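PDB 2BH4: cytochrome C-550 from Paracoccus versutus, which probably shuttles electrons between redox partners by means of a covalently bound heme c. Local coordinates for residues L76-Y79 against P85-V88; Y79-K84 against K106-V111. The protein carries 1 engineered substitution. All blocks are in the same frame, centred on the assembly; numbering follows the deposited sequence.

Interaction 1. Residues L76-Y79 against P85-V88. With HEC (heme c), chain B.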
ATOM      1  N   LEU A  76       6.557   2.835   1.244  1.00 14.91           N
ATOM      2  CA  LEU A  76       5.860   1.555   1.193  1.00 14.44           C
ATOM      3  C   LEU A  76       6.522   0.507   2.066  1.00 14.20           C
ATOM      4  O   LEU A  76       5.851  -0.204   2.812  1.00 14.37           O
ATOM      5  CB  LEU A  76       5.749   1.034  -0.231  1.00 14.36           C
ATOM      6  CG  LEU A  76       4.697   1.726  -1.089  1.00 13.17           C
ATOM      7  CD1 LEU A  76       4.915   1.424  -2.552  1.00 15.42           C
ATOM      8  CD2 LEU A  76       3.247   1.363  -0.649  1.00 14.59           C
ATOM      9  N   ILE A  77       7.851   0.436   2.027  1.00 15.08           N
ATOM     10  CA  ILE A  77       8.532  -0.550   2.852  1.00 15.56           C
ATOM     11  C   ILE A  77       8.234  -0.295   4.336  1.00 15.09           C
ATOM     12  O   ILE A  77       7.945  -1.222   5.089  1.00 15.47           O
ATOM     13  CB  ILE A  77      10.039  -0.556   2.571  1.00 16.87           C
ATOM     14  CG1 ILE A  77      10.274  -1.124   1.176  1.00 18.87           C
ATOM     15  CG2 ILE A  77      10.781  -1.393   3.616  1.00 17.88           C
ATOM     16  CD1 ILE A  77      11.702  -0.961   0.693  1.00 19.34           C
ATOM     17  N   GLU A  78       8.280   0.969   4.747  1.00 13.76           N
ATOM     18  CA  GLU A  78       8.020   1.314   6.147  1.00 14.01           C
ATOM     19  C   GLU A  78       6.577   1.005   6.532  1.00 14.12           C
ATOM     20  O   GLU A  78       6.318   0.381   7.557  1.00 13.92           O
ATOM     21  CB  GLU A  78       8.355   2.783   6.416  1.00 14.63           C
ATOM     22  CG  GLU A  78       9.862   3.096   6.357  1.00 13.60           C
ATOM     23  CD  GLU A  78      10.190   4.538   6.639  1.00 15.87           C
ATOM     24  OE1 GLU A  78       9.241   5.322   6.900  1.00 18.88           O
ATOM     25  OE2 GLU A  78      11.394   4.884   6.583  1.00 20.87           O
ATOM     26  N   TYR A  79       5.636   1.428   5.696  1.00 13.12           N
ATOM     27  CA  TYR A  79       4.210   1.228   5.985  1.00 14.27           C
ATOM     28  C   TYR A  79       3.849  -0.261   6.044  1.00 13.43           C
ATOM     29  O   TYR A  79       3.158  -0.699   6.956  1.00 16.09           O
ATOM     30  CB  TYR A  79       3.372   1.967   4.951  1.00 13.25           C
ATOM     31  CG  TYR A  79       1.879   1.829   5.148  1.00 12.20           C
ATOM     32  CD1 TYR A  79       1.198   2.613   6.063  1.00 13.26           C
ATOM     33  CD2 TYR A  79       1.160   0.895   4.406  1.00 13.40           C
ATOM     34  CE1 TYR A  79      -0.172   2.466   6.226  1.00 13.68           C
ATOM     35  CE2 TYR A  79      -0.214   0.775   4.548  1.00 13.36           C
ATOM     36  CZ  TYR A  79      -0.865   1.553   5.468  1.00 16.29           C
ATOM     37  OH  TYR A  79      -2.259   1.391   5.634  1.00 16.05           O
ATOM     38  N   PRO A  85       2.632   3.122  13.290  1.00 14.77           N
ATOM     39  CA  PRO A  85       3.610   4.177  13.581  1.00 15.13           C
ATOM     40  C   PRO A  85       3.969   5.015  12.359  1.00 13.86           C
ATOM     41  O   PRO A  85       4.376   6.171  12.511  1.00 14.94           O
ATOM     42  CB  PRO A  85       4.840   3.405  14.083  1.00 15.97           C
ATOM     43  CG  PRO A  85       4.659   2.045  13.571  1.00 16.12           C
ATOM     44  CD  PRO A  85       3.187   1.780  13.551  1.00 16.23           C
ATOM     45  N   TRP A  86       3.839   4.455  11.156  1.00 12.87           N
ATOM     46  CA  TRP A  86       4.051   5.263   9.952  1.00 13.43           C
ATOM     47  C   TRP A  86       3.033   6.410   9.914  1.00 13.85           C
ATOM     48  O   TRP A  86       3.393   7.551   9.658  1.00 15.38           O
ATOM     49  CB  TRP A  86       3.980   4.406   8.681  1.00 13.71           C
ATOM     50  CG  TRP A  86       4.340   5.128   7.437  1.00 12.85           C
ATOM     51  CD1 TRP A  86       5.584   5.240   6.880  1.00 14.79           C
ATOM     52  CD2 TRP A  86       3.452   5.854   6.573  1.00 12.56           C
ATOM     53  NE1 TRP A  86       5.528   5.971   5.730  1.00 15.99           N
ATOM     54  CE2 TRP A  86       4.230   6.372   5.523  1.00 14.26           C
ATOM     55  CE3 TRP A  86       2.078   6.117   6.585  1.00 13.27           C
ATOM     56  CZ2 TRP A  86       3.672   7.112   4.487  1.00 14.68           C
ATOM     57  CZ3 TRP A  86       1.543   6.864   5.570  1.00 14.77           C
ATOM     58  CH2 TRP A  86       2.326   7.361   4.543  1.00 16.12           C
ATOM     59  N   LEU A  87       1.773   6.100  10.187  1.00 15.76           N
ATOM     60  CA  LEU A  87       0.737   7.120  10.227  1.00 15.04           C
ATOM     61  C   LEU A  87       1.002   8.145  11.321  1.00 16.18           C
ATOM     62  O   LEU A  87       0.832   9.331  11.094  1.00 17.31           O
ATOM     63  CB  LEU A  87      -0.627   6.484  10.482  1.00 17.44           C
ATOM     64  CG  LEU A  87      -1.236   5.701   9.331  1.00 18.27           C
ATOM     65  CD1 LEU A  87      -2.550   5.098   9.785  1.00 21.30           C
ATOM     66  CD2 LEU A  87      -1.455   6.571   8.099  1.00 19.09           C
ATOM     67  N   VAL A  88       1.412   7.682  12.503  1.00 15.83           N
ATOM     68  CA  VAL A  88       1.731   8.607  13.581  1.00 16.63           C
ATOM     69  C   VAL A  88       2.878   9.538  13.156  1.00 16.84           C
ATOM     70  O   VAL A  88       2.849  10.728  13.400  1.00 18.53           O
ATOM     71  CB  VAL A  88       2.071   7.861  14.881  1.00 17.61           C
ATOM     72  CG1 VAL A  88       2.598   8.838  15.954  1.00 17.50           C
ATOM     73  CG2 VAL A  88       0.878   7.104  15.385  1.00 17.20           C
TER
HETATM   74 FE   HEC B1123      -3.285  -3.030   3.303  1.00 13.40          FE
HETATM   75  CHA HEC B1123      -4.129   0.234   2.889  1.00 13.33           C
HETATM   76  CHB HEC B1123      -0.499  -2.551   1.384  1.00 13.25           C
HETATM   77  CHC HEC B1123      -2.216  -6.206   4.030  1.00 13.10           C
HETATM   78  CHD HEC B1123      -6.314  -3.738   4.699  1.00 15.35           C
HETATM   79  NA  HEC B1123      -2.479  -1.460   2.336  1.00 13.86           N
HETATM   80  C1A HEC B1123      -2.962  -0.170   2.288  1.00 12.39           C
HETATM   81  C2A HEC B1123      -2.085   0.675   1.527  1.00 12.39           C
HETATM   82  C3A HEC B1123      -1.073  -0.106   1.117  1.00 12.01           C
HETATM   83  C4A HEC B1123      -1.300  -1.453   1.616  1.00 12.02           C
HETATM   84  CMA HEC B1123       0.128   0.339   0.277  1.00 13.75           C
HETATM   85  CAA HEC B1123      -2.335   2.156   1.218  1.00 14.31           C
HETATM   86  CBA HEC B1123      -3.139   2.208  -0.079  1.00 13.93           C
HETATM   87  CGA HEC B1123      -3.556   3.582  -0.551  1.00 14.21           C
HETATM   88  O1A HEC B1123      -4.373   3.636  -1.529  1.00 14.92           O
HETATM   89  O2A HEC B1123      -3.094   4.618  -0.000  1.00 14.17           O
HETATM   90  NB  HEC B1123      -1.663  -4.171   2.799  1.00 12.34           N
HETATM   91  C1B HEC B1123      -0.668  -3.800   1.922  1.00 12.49           C
HETATM   92  C2B HEC B1123       0.231  -4.922   1.764  1.00 12.70           C
HETATM   93  C3B HEC B1123      -0.214  -5.906   2.534  1.00 12.82           C
HETATM   94  C4B HEC B1123      -1.437  -5.476   3.183  1.00 12.23           C
HETATM   95  CMB HEC B1123       1.462  -4.919   0.843  1.00 14.21           C
HETATM   96  CAB HEC B1123       0.437  -7.290   2.739  1.00 15.02           C
HETATM   97  CBB HEC B1123       1.693  -7.245   3.277  1.00 14.11           C
HETATM   98  NC  HEC B1123      -4.086  -4.649   4.170  1.00 14.91           N
HETATM   99  C1C HEC B1123      -3.496  -5.852   4.429  1.00 12.10           C
HETATM  100  C2C HEC B1123      -4.430  -6.727   5.101  1.00 14.05           C
HETATM  101  C3C HEC B1123      -5.578  -6.067   5.300  1.00 15.28           C
HETATM  102  C4C HEC B1123      -5.376  -4.757   4.692  1.00 11.30           C
HETATM  103  CMC HEC B1123      -4.089  -8.174   5.512  1.00 16.06           C
HETATM  104  CAC HEC B1123      -6.897  -6.545   5.970  1.00 17.48           C
HETATM  105  CBC HEC B1123      -6.908  -7.150   7.189  1.00 16.10           C
HETATM  106  ND  HEC B1123      -4.920  -1.956   3.725  1.00 12.70           N
HETATM  107  C1D HEC B1123      -6.064  -2.443   4.342  1.00 12.38           C
HETATM  108  C2D HEC B1123      -6.957  -1.344   4.637  1.00 14.09           C
HETATM  109  C3D HEC B1123      -6.287  -0.135   4.095  1.00 11.79           C
HETATM  110  C4D HEC B1123      -5.000  -0.576   3.543  1.00 13.56           C
HETATM  111  CMD HEC B1123      -8.326  -1.361   5.323  1.00 15.82           C
HETATM  112  CAD HEC B1123      -6.846   1.294   4.234  1.00 13.34           C
HETATM  113  CBD HEC B1123      -6.092   1.848   5.458  1.00 15.06           C
HETATM  114  CGD HEC B1123      -6.746   3.077   6.085  1.00 16.16           C
HETATM  115  O1D HEC B1123      -7.684   3.631   5.469  1.00 20.43           O
HETATM  116  O2D HEC B1123      -6.305   3.518   7.177  1.00 20.67           O
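Tyr79 and Trp86, from helices 73-81 and 83-91, form an offset edge-to-face pair. The edge of the tyrosine ring is turned to the indole face: the planes stand at 79° and the centroids of the phenol and the six-membered ring lie 5.5 Å apart. Between the two rings, Tyr79 CD1 comes within 3.7 Å of Trp86 CE3. Beside it, Tyr79 CB makes a CH-pi contact over the five-membered ring, 4.2 Å from its centroid and 13° off the normal. Tyr79 carries CG anti to the backbone N (chi1 180°), which carries its ring between the indole and the heme, where CE2 is 3.6 Å from HEC C2A. Leu76 joins on the heme side, with CD2 3.4 Å from HEC CMA. Both aromatic residues are buried and meet through CB and several ring carbons.

The outer side has fewer contacts: exposed Glu78 meets the indole only around CD1. Its OE1 lies at the ring edge, near the plane and 3.7 Å from Trp86 CD1, with the carboxylate steeply turned against the ring. Trp86 NE1 instead bonds Asp75 OD1, and Trp71 stacks on the indole. No hydrogen bond joins the two segments, whose closest CA atoms, those of Tyr79 and Trp86, are 5.7 Å apart. Cohesion therefore rests on aromatic and apolar packing, with the indole N-H held by Asp75, just outside the contact, which limits rotation of the ring, and the nearby carboxylate probably adding a modest electrostatic attraction at the polarised ring edge.

Interaction 2. Residues Y79-K84 against K106-V111. With HEC (heme c), chain B.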
ATOM      1  N   TYR A  79       5.636   1.428   5.696  1.00 13.12           N
ATOM      2  CA  TYR A  79       4.210   1.228   5.985  1.00 14.27           C
ATOM      3  C   TYR A  79       3.849  -0.261   6.044  1.00 13.43           C
ATOM      4  O   TYR A  79       3.158  -0.699   6.956  1.00 16.09           O
ATOM      5  CB  TYR A  79       3.372   1.967   4.951  1.00 13.25           C
ATOM      6  CG  TYR A  79       1.879   1.829   5.148  1.00 12.20           C
ATOM      7  CD1 TYR A  79       1.198   2.613   6.063  1.00 13.26           C
ATOM      8  CD2 TYR A  79       1.160   0.895   4.406  1.00 13.40           C
ATOM      9  CE1 TYR A  79      -0.172   2.466   6.226  1.00 13.68           C
ATOM     10  CE2 TYR A  79      -0.214   0.775   4.548  1.00 13.36           C
ATOM     11  CZ  TYR A  79      -0.865   1.553   5.468  1.00 16.29           C
ATOM     12  OH  TYR A  79      -2.259   1.391   5.634  1.00 16.05           O
ATOM     13  N   VAL A  80       4.338  -1.040   5.088  1.00 14.60           N
ATOM     14  CA  VAL A  80       4.104  -2.498   5.069  1.00 15.56           C
ATOM     15  C   VAL A  80       4.688  -3.162   6.304  1.00 15.01           C
ATOM     16  O   VAL A  80       4.163  -4.166   6.797  1.00 16.48           O
ATOM     17  CB  VAL A  80       4.657  -3.092   3.764  1.00 17.63           C
ATOM     18  CG1 VAL A  80       4.812  -4.593   3.822  1.00 24.64           C
ATOM     19  CG2 VAL A  80       3.769  -2.626   2.600  1.00 19.34           C
ATOM     20  N   THR A  81       5.818  -2.642   6.775  1.00 15.58           N
ATOM     21  CA  THR A  81       6.470  -3.194   7.951  1.00 15.84           C
ATOM     22  C   THR A  81       5.610  -2.952   9.199  1.00 15.98           C
ATOM     23  O   THR A  81       5.447  -3.834  10.030  1.00 17.29           O
ATOM     24  CB  THR A  81       7.887  -2.612   8.126  1.00 17.41           C
ATOM     25  OG1 THR A  81       8.687  -2.936   6.980  1.00 19.33           O
ATOM     26  CG2 THR A  81       8.561  -3.131   9.376  1.00 17.24           C
ATOM     27  N   ASP A  82       5.049  -1.757   9.336  1.00 15.84           N
ATOM     28  CA  ASP A  82       4.303  -1.408  10.550  1.00 15.61           C
ATOM     29  C   ASP A  82       3.440  -0.163  10.278  1.00 15.89           C
ATOM     30  O   ASP A  82       3.899   0.970  10.439  1.00 16.60           O
ATOM     31  CB  ASP A  82       5.318  -1.173  11.674  1.00 17.23           C
ATOM     32  CG  ASP A  82       4.753  -1.372  13.060  1.00 17.89           C
ATOM     33  OD1 ASP A  82       3.523  -1.338  13.253  1.00 17.27           O
ATOM     34  OD2 ASP A  82       5.562  -1.500  14.009  1.00 20.42           O
ATOM     35  N   PRO A  83       2.195  -0.369   9.817  1.00 14.06           N
ATOM     36  CA  PRO A  83       1.364   0.756   9.376  1.00 15.53           C
ATOM     37  C   PRO A  83       1.072   1.836  10.394  1.00 14.70           C
ATOM     38  O   PRO A  83       1.136   3.019  10.054  1.00 14.26           O
ATOM     39  CB  PRO A  83       0.052   0.089   8.939  1.00 17.74           C
ATOM     40  CG  PRO A  83       0.379  -1.326   8.736  1.00 15.58           C
ATOM     41  CD  PRO A  83       1.601  -1.678   9.479  1.00 14.02           C
ATOM     42  N   LYS A  84       0.750   1.479  11.630  1.00 15.49           N
ATOM     43  CA  LYS A  84       0.348   2.502  12.605  1.00 16.26           C
ATOM     44  C   LYS A  84       1.417   3.548  12.914  1.00 15.39           C
ATOM     45  O   LYS A  84       1.132   4.748  12.847  1.00 16.29           O
ATOM     46  CB  LYS A  84      -0.171   1.863  13.915  1.00 18.54           C
ATOM     47  CG  LYS A  84      -0.513   2.873  15.049  1.00 22.29           C
ATOM     48  CD  LYS A  84      -1.784   3.689  14.755  1.00 26.43           C
ATOM     49  CE  LYS A  84      -2.624   4.044  16.003  1.00 31.28           C
ATOM     50  NZ  LYS A  84      -2.444   5.435  16.590  1.00 34.09           N
ATOM     51  N   LYS A 106       8.942  -9.834   7.352  1.00 26.02           N
ATOM     52  CA  LYS A 106      10.095 -10.095   6.511  1.00 26.80           C
ATOM     53  C   LYS A 106       9.715  -9.929   5.057  1.00 22.85           C
ATOM     54  O   LYS A 106       8.536  -9.845   4.722  1.00 21.61           O
ATOM     55  CB  LYS A 106      10.651 -11.482   6.788  1.00 28.15           C
ATOM     56  CG  LYS A 106       9.672 -12.620   6.560  1.00 31.68           C
ATOM     57  CD  LYS A 106      10.310 -13.970   6.902  1.00 32.64           C
ATOM     58  CE  LYS A 106       9.320 -15.104   6.691  1.00 34.64           C
ATOM     59  NZ  LYS A 106       9.908 -16.437   7.041  1.00 38.42           N
ATOM     60  N   ASN A 107      10.725  -9.830   4.202  1.00 22.53           N
ATOM     61  CA  ASN A 107      10.537  -9.784   2.776  1.00 22.76           C
ATOM     62  C   ASN A 107       9.736  -8.554   2.356  1.00 20.20           C
ATOM     63  O   ASN A 107       9.036  -8.563   1.351  1.00 19.95           O
ATOM     64  CB  ASN A 107       9.861 -11.060   2.291  1.00 24.79           C
ATOM     65  CG  ASN A 107      10.627 -12.310   2.677  1.00 29.34           C
ATOM     66  OD1 ASN A 107      10.054 -13.279   3.169  1.00 34.68           O
ATOM     67  ND2 ASN A 107      11.940 -12.266   2.514  1.00 33.64           N
ATOM     68  N   GLN A 108       9.887  -7.469   3.108  1.00 19.07           N
ATOM     69  CA  GLN A 108       9.104  -6.273   2.810  1.00 18.31           C
ATOM     70  C   GLN A 108       9.535  -5.606   1.503  1.00 16.96           C
ATOM     71  O   GLN A 108       8.689  -5.215   0.680  1.00 17.55           O
ATOM     72  CB  GLN A 108       9.146  -5.271   3.979  1.00 17.82           C
ATOM     73  CG  GLN A 108       8.703  -5.847   5.316  1.00 18.45           C
ATOM     74  CD  GLN A 108       9.855  -6.410   6.150  1.00 19.76           C
ATOM     75  OE1 GLN A 108      10.938  -6.759   5.634  1.00 24.02           O
ATOM     76  NE2 GLN A 108       9.608  -6.549   7.446  1.00 26.63           N
ATOM     77  N   ALA A 109      10.841  -5.483   1.278  1.00 16.99           N
ATOM     78  CA  ALA A 109      11.307  -4.937   0.017  1.00 16.41           C
ATOM     79  C   ALA A 109      10.853  -5.816  -1.150  1.00 16.46           C
ATOM     80  O   ALA A 109      10.653  -5.330  -2.262  1.00 16.70           O
ATOM     81  CB  ALA A 109      12.820  -4.783  -0.001  1.00 17.84           C
ATOM     82  N   ASP A 110      10.785  -7.123  -0.921  1.00 16.42           N
ATOM     83  CA  ASP A 110      10.329  -8.054  -1.961  1.00 16.10           C
ATOM     84  C   ASP A 110       8.874  -7.763  -2.368  1.00 15.72           C
ATOM     85  O   ASP A 110       8.552  -7.661  -3.552  1.00 14.96           O
ATOM     86  CB  ASP A 110      10.489  -9.511  -1.512  1.00 15.35           C
ATOM     87  CG  ASP A 110      11.958  -9.921  -1.277  1.00 18.00           C
ATOM     88  OD1 ASP A 110      12.911  -9.307  -1.838  1.00 19.97           O
ATOM     89  OD2 ASP A 110      12.148 -10.889  -0.516  1.00 24.80           O
ATOM     90  N   VAL A 111       7.986  -7.627  -1.387  1.00 16.13           N
ATOM     91  CA  VAL A 111       6.593  -7.357  -1.711  1.00 15.94           C
ATOM     92  C   VAL A 111       6.490  -6.001  -2.421  1.00 15.83           C
ATOM     93  O   VAL A 111       5.738  -5.846  -3.369  1.00 14.81           O
ATOM     94  CB  VAL A 111       5.651  -7.492  -0.457  0.50 16.47           C
ATOM     95  CG1 VAL A 111       5.756  -6.287   0.474  0.50 18.64           C
ATOM     96  CG2 VAL A 111       4.192  -7.683  -0.860  0.50 15.37           C
TER
HETATM   97 FE   HEC B1123      -3.285  -3.030   3.303  1.00 13.40          FE
HETATM   98  CHA HEC B1123      -4.129   0.234   2.889  1.00 13.33           C
HETATM   99  CHB HEC B1123      -0.499  -2.551   1.384  1.00 13.25           C
HETATM  100  CHC HEC B1123      -2.216  -6.206   4.030  1.00 13.10           C
HETATM  101  CHD HEC B1123      -6.314  -3.738   4.699  1.00 15.35           C
HETATM  102  NA  HEC B1123      -2.479  -1.460   2.336  1.00 13.86           N
HETATM  103  C1A HEC B1123      -2.962  -0.170   2.288  1.00 12.39           C
HETATM  104  C2A HEC B1123      -2.085   0.675   1.527  1.00 12.39           C
HETATM  105  C3A HEC B1123      -1.073  -0.106   1.117  1.00 12.01           C
HETATM  106  C4A HEC B1123      -1.300  -1.453   1.616  1.00 12.02           C
HETATM  107  CMA HEC B1123       0.128   0.339   0.277  1.00 13.75           C
HETATM  108  CAA HEC B1123      -2.335   2.156   1.218  1.00 14.31           C
HETATM  109  CBA HEC B1123      -3.139   2.208  -0.079  1.00 13.93           C
HETATM  110  CGA HEC B1123      -3.556   3.582  -0.551  1.00 14.21           C
HETATM  111  O1A HEC B1123      -4.373   3.636  -1.529  1.00 14.92           O
HETATM  112  O2A HEC B1123      -3.094   4.618  -0.000  1.00 14.17           O
HETATM  113  NB  HEC B1123      -1.663  -4.171   2.799  1.00 12.34           N
HETATM  114  C1B HEC B1123      -0.668  -3.800   1.922  1.00 12.49           C
HETATM  115  C2B HEC B1123       0.231  -4.922   1.764  1.00 12.70           C
HETATM  116  C3B HEC B1123      -0.214  -5.906   2.534  1.00 12.82           C
HETATM  117  C4B HEC B1123      -1.437  -5.476   3.183  1.00 12.23           C
HETATM  118  CMB HEC B1123       1.462  -4.919   0.843  1.00 14.21           C
HETATM  119  CAB HEC B1123       0.437  -7.290   2.739  1.00 15.02           C
HETATM  120  CBB HEC B1123       1.693  -7.245   3.277  1.00 14.11           C
HETATM  121  NC  HEC B1123      -4.086  -4.649   4.170  1.00 14.91           N
HETATM  122  C1C HEC B1123      -3.496  -5.852   4.429  1.00 12.10           C
HETATM  123  C2C HEC B1123      -4.430  -6.727   5.101  1.00 14.05           C
HETATM  124  C3C HEC B1123      -5.578  -6.067   5.300  1.00 15.28           C
HETATM  125  C4C HEC B1123      -5.376  -4.757   4.692  1.00 11.30           C
HETATM  126  CMC HEC B1123      -4.089  -8.174   5.512  1.00 16.06           C
HETATM  127  CAC HEC B1123      -6.897  -6.545   5.970  1.00 17.48           C
HETATM  128  CBC HEC B1123      -6.908  -7.150   7.189  1.00 16.10           C
HETATM  129  ND  HEC B1123      -4.920  -1.956   3.725  1.00 12.70           N
HETATM  130  C1D HEC B1123      -6.064  -2.443   4.342  1.00 12.38           C
HETATM  131  C2D HEC B1123      -6.957  -1.344   4.637  1.00 14.09           C
HETATM  132  C3D HEC B1123      -6.287  -0.135   4.095  1.00 11.79           C
HETATM  133  C4D HEC B1123      -5.000  -0.576   3.543  1.00 13.56           C
HETATM  134  CMD HEC B1123      -8.326  -1.361   5.323  1.00 15.82           C
HETATM  135  CAD HEC B1123      -6.846   1.294   4.234  1.00 13.34           C
HETATM  136  CBD HEC B1123      -6.092   1.848   5.458  1.00 15.06           C
HETATM  137  CGD HEC B1123      -6.746   3.077   6.085  1.00 16.16           C
HETATM  138  O1D HEC B1123      -7.684   3.631   5.469  1.00 20.43           O
HETATM  139  O2D HEC B1123      -6.305   3.518   7.177  1.00 20.67           O
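The heme-facing wall of this c-type cytochrome is continued where the end of helix 73-81 meets the start of the C-terminal helix 108-117. Val80 and Val111 reach toward each other tip to tip, CG1 to CG1 at 3.9 Å, in one of two conformers of Val111, so this touch is less certain. With Val80 CG1 anti to the backbone N (chi1 164°), its other methyl, CG2, is left to meet the heme, 3.7 Å from HEC CMB. At the more exposed margin Thr81 crosses Gln108 at about a right angle, and Thr81 OG1 rests 3.4 Å from Gln108 CG. This is packing: the hydroxyl bonds Ile77 O and Gln108 NE2 bonds Leu104 O. Tyr79 places its OH over the porphyrin face, 3.5 Å from HEC CHA, while Pro83 CB lies 3.6 Å above one ring face, toward the rim. A serine in place of Tyr79 would probably open a gap over pyrrole A of the heme, beside Pro83, and leave Trp86 without its edge-to-face partner. No hydrogen bond crosses between 79-84 and 106-111. Apolar contacts with a porphyrin methyl and a neighbouring helix place Val80 in the helix-lined heme pocket of the cytochrome c fold.

Overall arrangement
From the N terminus, the chain passes helices 5-11 and 57-65 before reaching helix 73-81, where both interactions begin. Interaction 1 closes the short turn into helix 83-91, with five residues between its segments. Interaction 2 starts from the shared Tyr79 and closes a longer loop of 21 intervening residues, ending on helix 108-117. The two spans overlap, since 85-88 lies between the segments of interaction 2 while 76-78 precedes them. Their centres are 8 Å apart, and they touch directly where Ile77 CD1 lies 4.0 Å from Ala109 CB. Helix 73-81 thus joins helix 83-91 to the C-terminal helix, and both contacts touch the heme.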